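Local coordinates for protein alpha-1,2-mannosyltransferase (Ktr4), putative (Neosartorya fumigata, PDB 7BOP) that belongs to the fungal glycolipid 2-alpha-mannosyltransferase family of GT-A-type glycosyltransferases and is modelled with GDP and a manganese ion, at residues M33-P37 with L38-T42; E112-K115 with K116-A120; D204-V207 with F208-M211; Q295-A298 with Y299-L303. All blocks are in the same frame, centred on the assembly; numbering follows the deposited sequence.

Contact 1: residues M33-P37 with L38-T42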
loop_
_atom_site.group_PDB
_atom_site.type_symbol
_atom_site.label_atom_id
_atom_site.label_comp_id
_atom_site.label_asym_id
_atom_site.label_seq_id
_atom_site.Cartn_x
_atom_site.Cartn_y
_atom_site.Cartn_z
ATOM N N MET A 33 -2.757 3.087 -20.316
ATOM C CA MET A 33 -4.067 2.528 -20.633
ATOM C C MET A 33 -4.707 3.232 -21.820
ATOM O O MET A 33 -4.532 4.433 -21.985
ATOM C CB MET A 33 -4.997 2.593 -19.432
ATOM C CG MET A 33 -6.043 1.506 -19.510
ATOM S SD MET A 33 -6.883 1.219 -17.975
ATOM C CE MET A 33 -5.632 0.763 -16.817
ATOM N N LYS A 34 -5.417 2.463 -22.646
ATOM C CA LYS A 34 -6.142 2.998 -23.808
ATOM C C LYS A 34 -7.341 3.809 -23.351
ATOM O O LYS A 34 -7.460 4.984 -23.681
ATOM C CB LYS A 34 -6.641 1.875 -24.735
ATOM C CG LYS A 34 -5.632 1.378 -25.759
ATOM C CD LYS A 34 -6.049 0.053 -26.397
ATOM C CE LYS A 34 -7.330 0.153 -27.218
ATOM N NZ LYS A 34 -7.814 -1.201 -27.596
ATOM N N ARG A 35 -8.239 3.155 -22.615
ATOM C CA ARG A 35 -9.421 3.813 -22.066
ATOM C C ARG A 35 -9.526 3.488 -20.588
ATOM O O ARG A 35 -9.753 2.343 -20.199
ATOM C CB ARG A 35 -10.708 3.436 -22.796
ATOM C CG ARG A 35 -11.772 4.513 -22.593
ATOM C CD ARG A 35 -13.172 4.097 -22.994
ATOM N NE ARG A 35 -14.155 5.076 -22.514
ATOM C CZ ARG A 35 -14.635 5.147 -21.269
ATOM N NH1 ARG A 35 -15.525 6.091 -20.963
ATOM N NH2 ARG A 35 -14.235 4.294 -20.319
ATOM N N ASP A 36 -9.350 4.512 -19.772
ATOM C CA ASP A 36 -9.306 4.331 -18.330
ATOM C C ASP A 36 -10.744 4.119 -17.822
ATOM O O ASP A 36 -11.606 4.967 -18.076
ATOM C CB ASP A 36 -8.647 5.564 -17.709
ATOM C CG ASP A 36 -8.160 5.330 -16.285
ATOM O OD1 ASP A 36 -8.822 4.621 -15.498
ATOM O OD2 ASP A 36 -7.095 5.873 -15.947
ATOM N N PRO A 37 -11.014 3.001 -17.098
ATOM C CA PRO A 37 -12.335 2.793 -16.476
ATOM C C PRO A 37 -12.770 3.905 -15.513
ATOM O O PRO A 37 -13.964 4.065 -15.264
ATOM C CB PRO A 37 -12.175 1.481 -15.689
ATOM C CG PRO A 37 -10.988 0.820 -16.255
ATOM C CD PRO A 37 -10.097 1.883 -16.808
ATOM N N LEU A 38 -11.814 4.661 -14.991
ATOM C CA LEU A 38 -12.119 5.813 -14.150
ATOM C C LEU A 38 -12.928 6.909 -14.852
ATOM O O LEU A 38 -13.544 7.730 -14.180
ATOM C CB LEU A 38 -10.833 6.406 -13.579
ATOM C CG LEU A 38 -10.104 5.564 -12.534
ATOM C CD1 LEU A 38 -8.705 6.117 -12.311
ATOM C CD2 LEU A 38 -10.861 5.493 -11.209
ATOM N N LEU A 39 -12.896 6.934 -16.188
ATOM C CA LEU A 39 -13.753 7.810 -16.978
ATOM C C LEU A 39 -15.241 7.435 -16.897
ATOM O O LEU A 39 -16.094 8.300 -17.055
ATOM C CB LEU A 39 -13.306 7.830 -18.453
ATOM C CG LEU A 39 -11.905 8.364 -18.779
ATOM C CD1 LEU A 39 -11.662 8.366 -20.286
ATOM C CD2 LEU A 39 -11.711 9.755 -18.217
ATOM N N ASP A 40 -15.555 6.168 -16.662
ATOM C CA ASP A 40 -16.959 5.744 -16.510
ATOM C C ASP A 40 -17.546 6.348 -15.247
ATOM O O ASP A 40 -16.811 6.569 -14.285
ATOM C CB ASP A 40 -17.098 4.218 -16.425
ATOM C CG ASP A 40 -16.573 3.503 -17.666
ATOM O OD1 ASP A 40 -16.592 4.101 -18.753
ATOM O OD2 ASP A 40 -16.119 2.349 -17.545
ATOM N N PRO A 41 -18.871 6.618 -15.241
ATOM C CA PRO A 41 -19.525 7.105 -14.016
ATOM C C PRO A 41 -19.206 6.150 -12.864
ATOM O O PRO A 41 -19.421 4.952 -12.979
ATOM C CB PRO A 41 -21.025 7.096 -14.383
ATOM C CG PRO A 41 -21.054 7.170 -15.870
ATOM C CD PRO A 41 -19.832 6.439 -16.347
ATOM N N THR A 42 -18.606 6.676 -11.809
ATOM C CA THR A 42 -18.042 5.864 -10.752
ATOM C C THR A 42 -18.868 6.124 -9.505
ATOM O O THR A 42 -18.995 7.268 -9.068
ATOM C CB THR A 42 -16.550 6.201 -10.528
ATOM O OG1 THR A 42 -15.825 5.988 -11.752
ATOM C CG2 THR A 42 -15.933 5.307 -9.435
HETATM O O HOH W 1 -15.120 3.580 -12.735
#

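Contact 2: residues E112-K115 with K116-A120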
loop_
_atom_site.group_PDB
_atom_site.type_symbol
_atom_site.label_atom_id
_atom_site.label_comp_id
_atom_site.label_asym_id
_atom_site.label_seq_id
_atom_site.Cartn_x
_atom_site.Cartn_y
_atom_site.Cartn_z
ATOM N N GLU A 112 6.133 16.987 21.290
ATOM C CA GLU A 112 4.875 17.524 21.806
ATOM C C GLU A 112 4.145 18.367 20.759
ATOM O O GLU A 112 2.920 18.343 20.707
ATOM C CB GLU A 112 5.100 18.328 23.099
ATOM C CG GLU A 112 5.582 17.479 24.269
ATOM C CD GLU A 112 4.620 16.350 24.620
ATOM O OE1 GLU A 112 3.402 16.612 24.710
ATOM O OE2 GLU A 112 5.077 15.198 24.792
ATOM N N GLU A 113 4.891 19.094 19.927
ATOM C CA GLU A 113 4.302 19.843 18.808
ATOM C C GLU A 113 3.563 18.899 17.824
ATOM O O GLU A 113 2.459 19.206 17.378
ATOM C CB GLU A 113 5.386 20.637 18.066
ATOM C CG GLU A 113 4.872 21.646 17.033
ATOM C CD GLU A 113 5.940 22.100 16.031
ATOM O OE1 GLU A 113 5.586 22.810 15.067
ATOM O OE2 GLU A 113 7.136 21.755 16.185
ATOM N N PHE A 114 4.183 17.765 17.500
ATOM C CA PHE A 114 3.568 16.752 16.626
ATOM C C PHE A 114 2.234 16.270 17.209
ATOM O O PHE A 114 1.224 16.222 16.507
ATOM C CB PHE A 114 4.519 15.560 16.423
ATOM C CG PHE A 114 3.992 14.514 15.465
ATOM C CD1 PHE A 114 3.098 13.531 15.897
ATOM C CD2 PHE A 114 4.400 14.505 14.131
ATOM C CE1 PHE A 114 2.616 12.568 15.016
ATOM C CE2 PHE A 114 3.917 13.548 13.250
ATOM C CZ PHE A 114 3.029 12.582 13.691
ATOM N N LYS A 115 2.238 15.928 18.495
ATOM C CA LYS A 115 1.031 15.428 19.153
ATOM C C LYS A 115 -0.093 16.462 19.169
ATOM O O LYS A 115 -1.244 16.120 18.902
ATOM C CB LYS A 115 1.328 14.966 20.578
ATOM C CG LYS A 115 2.245 13.765 20.650
ATOM C CD LYS A 115 2.709 13.508 22.069
ATOM C CE LYS A 115 3.750 12.411 22.091
ATOM N NZ LYS A 115 4.165 12.105 23.481
ATOM N N LYS A 116 0.241 17.713 19.473
ATOM C CA LYS A 116 -0.763 18.779 19.559
ATOM C C LYS A 116 -1.370 19.097 18.189
ATOM O O LYS A 116 -2.587 19.200 18.051
ATOM C CB LYS A 116 -0.153 20.050 20.177
ATOM C CG LYS A 116 -1.020 21.305 20.090
ATOM C CD LYS A 116 -0.350 22.510 20.748
ATOM C CE LYS A 116 -0.503 22.503 22.265
ATOM N NZ LYS A 116 -1.916 22.704 22.707
ATOM N N ARG A 117 -0.509 19.264 17.190
ATOM C CA ARG A 117 -0.945 19.625 15.848
ATOM C C ARG A 117 -1.799 18.522 15.196
ATOM O O ARG A 117 -2.794 18.823 14.556
ATOM C CB ARG A 117 0.262 19.947 14.968
ATOM C CG ARG A 117 1.025 21.204 15.374
ATOM C CD ARG A 117 0.269 22.470 15.047
ATOM N NE ARG A 117 -0.256 22.479 13.682
ATOM C CZ ARG A 117 0.467 22.653 12.576
ATOM N NH1 ARG A 117 1.792 22.826 12.621
ATOM N NH2 ARG A 117 -0.149 22.639 11.399
ATOM N N THR A 118 -1.414 17.259 15.377
ATOM C CA THR A 118 -2.173 16.132 14.811
ATOM C C THR A 118 -3.551 15.945 15.464
ATOM O O THR A 118 -4.561 15.835 14.762
ATOM C CB THR A 118 -1.372 14.808 14.857
ATOM O OG1 THR A 118 -0.891 14.546 16.185
ATOM C CG2 THR A 118 -0.198 14.866 13.893
ATOM N N GLN A 119 -3.605 15.949 16.794
ATOM C CA GLN A 119 -4.883 15.808 17.515
ATOM C C GLN A 119 -5.847 16.964 17.216
ATOM O O GLN A 119 -7.058 16.768 17.208
ATOM C CB GLN A 119 -4.643 15.643 19.032
ATOM C CG GLN A 119 -5.886 15.371 19.873
ATOM C CD GLN A 119 -6.588 14.062 19.533
ATOM O OE1 GLN A 119 -6.212 13.002 20.022
ATOM N NE2 GLN A 119 -7.638 14.140 18.716
ATOM N N ALA A 120 -5.309 18.148 16.918
ATOM C CA ALA A 120 -6.114 19.305 16.507
ATOM C C ALA A 120 -6.866 19.135 15.175
ATOM O O ALA A 120 -7.825 19.855 14.917
ATOM C CB ALA A 120 -5.239 20.557 16.451
#

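Contact 3: residues D204-V207 with F208-M211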
loop_
_atom_site.group_PDB
_atom_site.type_symbol
_atom_site.label_atom_id
_atom_site.label_comp_id
_atom_site.label_asym_id
_atom_site.label_seq_id
_atom_site.Cartn_x
_atom_site.Cartn_y
_atom_site.Cartn_z
ATOM N N ASP A 204 -18.902 8.067 1.494
ATOM C CA ASP A 204 -20.053 8.126 2.396
ATOM C C ASP A 204 -20.458 6.780 2.987
ATOM O O ASP A 204 -21.598 6.609 3.401
ATOM C CB ASP A 204 -21.225 8.782 1.652
ATOM C CG ASP A 204 -20.973 10.245 1.365
ATOM O OD1 ASP A 204 -20.466 10.935 2.261
ATOM O OD2 ASP A 204 -21.263 10.698 0.248
ATOM N N TYR A 205 -19.522 5.833 3.021
ATOM C CA TYR A 205 -19.720 4.562 3.705
ATOM C C TYR A 205 -18.470 4.202 4.495
ATOM O O TYR A 205 -17.364 4.690 4.207
ATOM C CB TYR A 205 -20.106 3.452 2.716
ATOM C CG TYR A 205 -19.044 3.153 1.669
ATOM C CD1 TYR A 205 -18.950 3.918 0.497
ATOM C CD2 TYR A 205 -18.122 2.124 1.860
ATOM C CE1 TYR A 205 -17.962 3.654 -0.464
ATOM C CE2 TYR A 205 -17.132 1.855 0.909
ATOM C CZ TYR A 205 -17.055 2.630 -0.254
ATOM O OH TYR A 205 -16.069 2.356 -1.190
ATOM N N ASP A 206 -18.655 3.346 5.492
ATOM C CA ASP A 206 -17.575 2.891 6.342
ATOM C C ASP A 206 -16.739 1.849 5.568
ATOM O O ASP A 206 -17.157 0.700 5.417
ATOM C CB ASP A 206 -18.155 2.304 7.631
ATOM C CG ASP A 206 -17.098 1.872 8.620
ATOM O OD1 ASP A 206 -15.938 1.627 8.206
ATOM O OD2 ASP A 206 -17.436 1.752 9.832
ATOM N N VAL A 207 -15.563 2.260 5.100
ATOM C CA VAL A 207 -14.738 1.391 4.244
ATOM C C VAL A 207 -14.245 0.171 5.002
ATOM O O VAL A 207 -14.070 -0.890 4.415
ATOM C CB VAL A 207 -13.538 2.124 3.594
ATOM C CG1 VAL A 207 -14.017 3.308 2.759
ATOM C CG2 VAL A 207 -12.507 2.557 4.624
ATOM N N PHE A 208 -14.035 0.315 6.308
ATOM C CA PHE A 208 -13.569 -0.807 7.115
ATOM C C PHE A 208 -14.625 -1.896 7.232
ATOM O O PHE A 208 -14.322 -3.078 7.054
ATOM C CB PHE A 208 -13.126 -0.347 8.507
ATOM C CG PHE A 208 -11.856 0.448 8.518
ATOM C CD1 PHE A 208 -10.676 -0.073 7.976
ATOM C CD2 PHE A 208 -11.809 1.701 9.126
ATOM C CE1 PHE A 208 -9.490 0.648 8.023
ATOM C CE2 PHE A 208 -10.618 2.425 9.175
ATOM C CZ PHE A 208 -9.455 1.894 8.628
ATOM N N ARG A 209 -15.866 -1.507 7.495
ATOM C CA ARG A 209 -16.954 -2.479 7.574
ATOM C C ARG A 209 -17.386 -2.974 6.199
ATOM O O ARG A 209 -17.882 -4.088 6.080
ATOM C CB ARG A 209 -18.123 -1.915 8.369
ATOM C CG ARG A 209 -17.715 -1.638 9.808
ATOM C CD ARG A 209 -18.908 -1.323 10.688
ATOM N NE ARG A 209 -19.758 -2.497 10.909
ATOM C CZ ARG A 209 -20.870 -2.510 11.658
ATOM N NH1 ARG A 209 -21.296 -1.404 12.271
ATOM N NH2 ARG A 209 -21.564 -3.639 11.785
ATOM N N PHE A 210 -17.164 -2.169 5.162
ATOM C CA PHE A 210 -17.269 -2.669 3.786
ATOM C C PHE A 210 -16.348 -3.880 3.609
ATOM O O PHE A 210 -16.795 -4.930 3.149
ATOM C CB PHE A 210 -16.969 -1.554 2.765
ATOM C CG PHE A 210 -16.680 -2.064 1.383
ATOM C CD1 PHE A 210 -17.717 -2.428 0.539
ATOM C CD2 PHE A 210 -15.371 -2.209 0.942
ATOM C CE1 PHE A 210 -17.454 -2.917 -0.743
ATOM C CE2 PHE A 210 -15.100 -2.686 -0.337
ATOM C CZ PHE A 210 -16.143 -3.044 -1.178
ATOM N N MET A 211 -15.089 -3.743 4.033
ATOM C CA MET A 211 -14.099 -4.832 3.971
ATOM C C MET A 211 -14.545 -6.027 4.818
ATOM O O MET A 211 -14.540 -7.171 4.355
ATOM C CB MET A 211 -12.723 -4.397 4.481
ATOM C CG MET A 211 -12.062 -3.242 3.739
ATOM S SD MET A 211 -11.316 -3.722 2.191
ATOM C CE MET A 211 -9.939 -4.729 2.726
#

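Contact 4: residues Q295-A298 with Y299-L303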
loop_
_atom_site.group_PDB
_atom_site.type_symbol
_atom_site.label_atom_id
_atom_site.label_comp_id
_atom_site.label_asym_id
_atom_site.label_seq_id
_atom_site.Cartn_x
_atom_site.Cartn_y
_atom_site.Cartn_z
ATOM N N GLN A 295 1.057 -18.281 6.216
ATOM C CA GLN A 295 1.630 -18.247 4.874
ATOM C C GLN A 295 2.419 -16.961 4.655
ATOM O O GLN A 295 3.626 -17.010 4.382
ATOM C CB GLN A 295 0.550 -18.402 3.804
ATOM C CG GLN A 295 -0.091 -19.786 3.754
ATOM C CD GLN A 295 -1.183 -19.999 4.792
ATOM O OE1 GLN A 295 -1.650 -19.060 5.443
ATOM N NE2 GLN A 295 -1.573 -21.258 4.973
ATOM N N TYR A 296 1.754 -15.817 4.796
ATOM C CA TYR A 296 2.424 -14.543 4.557
ATOM C C TYR A 296 3.603 -14.341 5.497
ATOM O O TYR A 296 4.682 -13.917 5.067
ATOM C CB TYR A 296 1.493 -13.327 4.641
ATOM C CG TYR A 296 2.285 -12.072 4.350
ATOM C CD1 TYR A 296 2.934 -11.386 5.377
ATOM C CD2 TYR A 296 2.475 -11.633 3.037
ATOM C CE1 TYR A 296 3.722 -10.279 5.119
ATOM C CE2 TYR A 296 3.254 -10.516 2.766
ATOM C CZ TYR A 296 3.867 -9.844 3.812
ATOM O OH TYR A 296 4.650 -8.751 3.568
ATOM N N ASP A 297 3.405 -14.599 6.783
ATOM C CA ASP A 297 4.467 -14.327 7.730
ATOM C C ASP A 297 5.671 -15.246 7.525
ATOM O O ASP A 297 6.796 -14.812 7.721
ATOM C CB ASP A 297 3.978 -14.406 9.170
ATOM C CG ASP A 297 4.913 -13.716 10.128
ATOM O OD1 ASP A 297 5.338 -12.566 9.863
ATOM O OD2 ASP A 297 5.233 -14.329 11.154
ATOM N N ALA A 298 5.440 -16.502 7.141
ATOM C CA ALA A 298 6.549 -17.401 6.773
ATOM C C ALA A 298 7.304 -16.857 5.551
ATOM O O ALA A 298 8.534 -16.911 5.505
ATOM C CB ALA A 298 6.042 -18.809 6.500
ATOM N N TYR A 299 6.559 -16.327 4.581
ATOM C CA TYR A 299 7.141 -15.671 3.403
ATOM C C TYR A 299 8.010 -14.497 3.819
ATOM O O TYR A 299 9.166 -14.389 3.382
ATOM C CB TYR A 299 6.039 -15.232 2.432
ATOM C CG TYR A 299 6.522 -14.483 1.205
ATOM C CD1 TYR A 299 7.438 -15.065 0.328
ATOM C CD2 TYR A 299 6.043 -13.203 0.902
ATOM C CE1 TYR A 299 7.875 -14.388 -0.804
ATOM C CE2 TYR A 299 6.476 -12.523 -0.236
ATOM C CZ TYR A 299 7.386 -13.118 -1.082
ATOM O OH TYR A 299 7.825 -12.452 -2.216
ATOM N N PHE A 300 7.490 -13.632 4.694
ATOM C CA PHE A 300 8.287 -12.514 5.164
ATOM C C PHE A 300 9.588 -12.991 5.819
ATOM O O PHE A 300 10.660 -12.477 5.517
ATOM C CB PHE A 300 7.546 -11.588 6.137
ATOM C CG PHE A 300 8.477 -10.667 6.852
ATOM C CD1 PHE A 300 9.049 -9.596 6.177
ATOM C CD2 PHE A 300 8.891 -10.939 8.154
ATOM C CE1 PHE A 300 9.967 -8.767 6.805
ATOM C CE2 PHE A 300 9.811 -10.111 8.790
ATOM C CZ PHE A 300 10.350 -9.024 8.112
ATOM N N ASN A 301 9.489 -13.964 6.727
ATOM C CA ASN A 301 10.678 -14.447 7.428
ATOM C C ASN A 301 11.705 -15.058 6.490
ATOM O O ASN A 301 12.899 -14.861 6.694
ATOM C CB ASN A 301 10.321 -15.423 8.548
ATOM C CG ASN A 301 9.666 -14.730 9.722
ATOM O OD1 ASN A 301 10.093 -13.655 10.136
ATOM N ND2 ASN A 301 8.630 -15.341 10.265
ATOM N N HIS A 302 11.242 -15.777 5.470
ATOM C CA HIS A 302 12.124 -16.270 4.417
ATOM C C HIS A 302 12.896 -15.122 3.740
ATOM O O HIS A 302 14.128 -15.168 3.604
ATOM C CB HIS A 302 11.315 -17.033 3.371
ATOM C CG HIS A 302 12.141 -17.555 2.243
ATOM N ND1 HIS A 302 12.445 -16.800 1.129
ATOM C CD2 HIS A 302 12.751 -18.746 2.067
ATOM C CE1 HIS A 302 13.206 -17.508 0.316
ATOM N NE2 HIS A 302 13.401 -18.697 0.857
ATOM N N LEU A 303 12.170 -14.089 3.329
ATOM C CA LEU A 303 12.795 -12.911 2.701
ATOM C C LEU A 303 13.759 -12.206 3.659
ATOM O O LEU A 303 14.834 -11.733 3.259
ATOM C CB LEU A 303 11.726 -11.930 2.226
ATOM C CG LEU A 303 10.760 -12.396 1.137
ATOM C CD1 LEU A 303 9.832 -11.228 0.809
ATOM C CD2 LEU A 303 11.460 -12.911 -0.126
HETATM O O HOH W 2 7.434 -14.111 12.702
#

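Contact 1: residues M33-P37 with L38-T42
The guanidinium of R35 reaches forward to the carboxylate of D40, with NH2 2.8 Å from OD1 in a salt bridge. Both NH1 and NH2 are directed at that one oxygen, but their hydrogen bonds are bent and weak (128° for NH2), even though the two flat groups lie only 18° from parallel. The arginine chain runs extended from CG to NE and carries its charge past L39: L39 CD1 lies at a distance over one guanidinium face, and L39 CB is 3.8 Å from R35 NH1.

Next to this pair, D36 makes an Asx turn. Its OD1 accepts from L38 N at 3.0 Å in a fairly straight bond (162°) that arrives on the anti side, tilted well out of the carboxylate plane, and the same oxygen runs alongside the leucine side chain, 3.3 Å from L38 CB. The backbone then winds through a short 3-10 segment, in which L39 N donates to D36 O at 3.0 Å and D40 N to P37 O at 3.0 Å. A water gives hydrogens to both P37 O and T42 OG1, and the threonine hydroxyl in turn donates to D40 O, at 2.8 Å from OG1.

Further out, the other oxygen of D36 forms a salt bridge with R376 of helix 376-382, and F380 of the same helix touches P37. N351 meets the backbone of L38, L39 and T42. The chemistry is thus divided in two: the outer R35-D40 bridge is loosely directed, whereas the buried D36, held by a backbone N-H and by an arginine, probably stays ionised.

Contact 2: residues E112-K115 with K116-A120
F114 carries the methyl of T118 over one face of its ring: CG2 lies 4.0 Å from the centroid of the F114 ring and only 18° off the normal, a CH-pi contact displaced toward the rim, with CE1 the nearest ring atom. The phenylalanine gets there because its CG is anti to the backbone N (chi1 -176°), which swings the ring along the helix toward the next turn.

The same threonine is gripped a second time through its hydroxyl. OG1 donates to F114 O at 2.7 Å, while T118 N donates to that oxygen at 3.1 Å; the two donors approach from opposite faces of the carbonyl plane, so one oxygen serves the helix and a side chain at once. OG1 also pairs with the hydroxyl of Y128.

Charged side chains lie away from the F114 ring. R117 lays its CG 3.2 Å from E113 O and bends at chi2 and chi3. Its NH1 stays 4.5 Å from E113 OE1, too far for a salt bridge, and pairs instead with E81 of helix 80-98. K115 and E112 form a salt bridge whose hydrogen bond is weak and long, 3.5 Å from NZ of K115 to OE2 of E112.

On the buried side F110 stacks on F114 and F104 meets it edge-to-face, with L80 and L83 nearby. Helix 112-119 joins the parallel strands 102-106 and 126-130, the beta-alpha-beta arrangement of the Rossmann-like, nucleotide-binding part of a GT-A fold.

Contact 3: residues D204-V207 with F208-M211
Y205 turns the edge of its ring toward the face of F210 in an offset edge-to-face pair, the centroids of the two rings 5.7 Å apart and their planes at 66°. Its CG sits between the backbone N and the carbonyl carbon (chi1 62°), the crowded position, and this directs the ring at the coming helix, where Y205 CE2 rests 3.9 Å from F210 CB. V207 O lies in the plane of the F210 ring, at its edge.

D206 is the N-cap. Its OD1 accepts from R209 N at 3.2 Å in a straight bond that descends from above the carboxylate plane, and more weakly from F208 N at 3.0 Å. OD2 meets the aliphatic part of R209, 3.4 Å from its CG; the carboxylate and guanidinium stand almost perpendicular and form no salt bridge. Instead OD2 is hydrogen-bonded by the hydroxyls of Y100 and Y57, while R209 NH1 reaches A65 O and the guanidinium makes a cation-pi contact with W50. Buried as it is, the aspartate thus has both oxygens satisfied. The first helical bond, F210 N to D206 O at 2.9 Å, completes the start of the helix.

V207 and M211 pack on I285 of strand 284-287, and F208 lies against Y189 and W191 of strand 189-192. W94 of helix 80-98 touches D206 and V207, so the helix start packs against both the central sheet and that helix.

Contact 4: residues Q295-A298 with Y299-L303
Y296 sets its ring against Y299 and F300 along one side of the alpha-helix 294-306, a pattern of i+3 and i+4 side-chain packing on a helix touched by helices 165-177, 234-244 and 316-327. CE2 of Y296 comes 4.3 Å from CD2 of Y299, at the edge of the Y299 ring; from the same side of the Y296 plane, F300 CB comes obliquely to Y296 CE1 at 4.2 Å. On this buried side, then, Y296 meets both neighbours at ordinary van der Waals distance. Its CG is anti to the backbone N (chi1 -179°), which brings the end of the ring up to the next turn. L303 continues the line: its CD1 lies over one face of the Y299 ring, 3.6 Å above the plane.

Polar ends of these buried rings are taken care of by other parts of the fold: the hydroxyl of Y296 binds S175 O and that of Y299 binds T238 OG1. F300 packs on R172 and S175, while V319 touches both Y296 and L303. F300 N donates to Y296 O at 2.8 Å.

The looser side carries the partly exposed D297 and N301, whose carboxylate and amide planes are turned 68° apart. D297 OD1 is held by K180 and by the hydroxyl of Y179. Its OD2 stops 3.7 Å from N301 ND2, and a water closes this gap, donating to D297 OD2 at 2.7 Å and accepting from N301 ND2 at 3.0 Å.

The four contacts follow one another along the chain without touching. Contacts 1 and 3 come nearest, about 9 Å between nearest atoms, whereas contacts 1 and 4 lie on opposite sides of the chain's centre, 36 Å between centres. Helix 80-98 links contacts 2 and 3, packing L83 against the former and W94 against the latter. Contact 2 is near, but does not touch, the bound nucleotide: the side chain of F114 is about 9 Å from GDP, touches the pocket residue V75, and is about 14 Å from the manganese ion, which E194 and H343 bind. Contact 4 relates to the pocket indirectly, through helix 165-177, which contributes S166, Y167 and M170 to it.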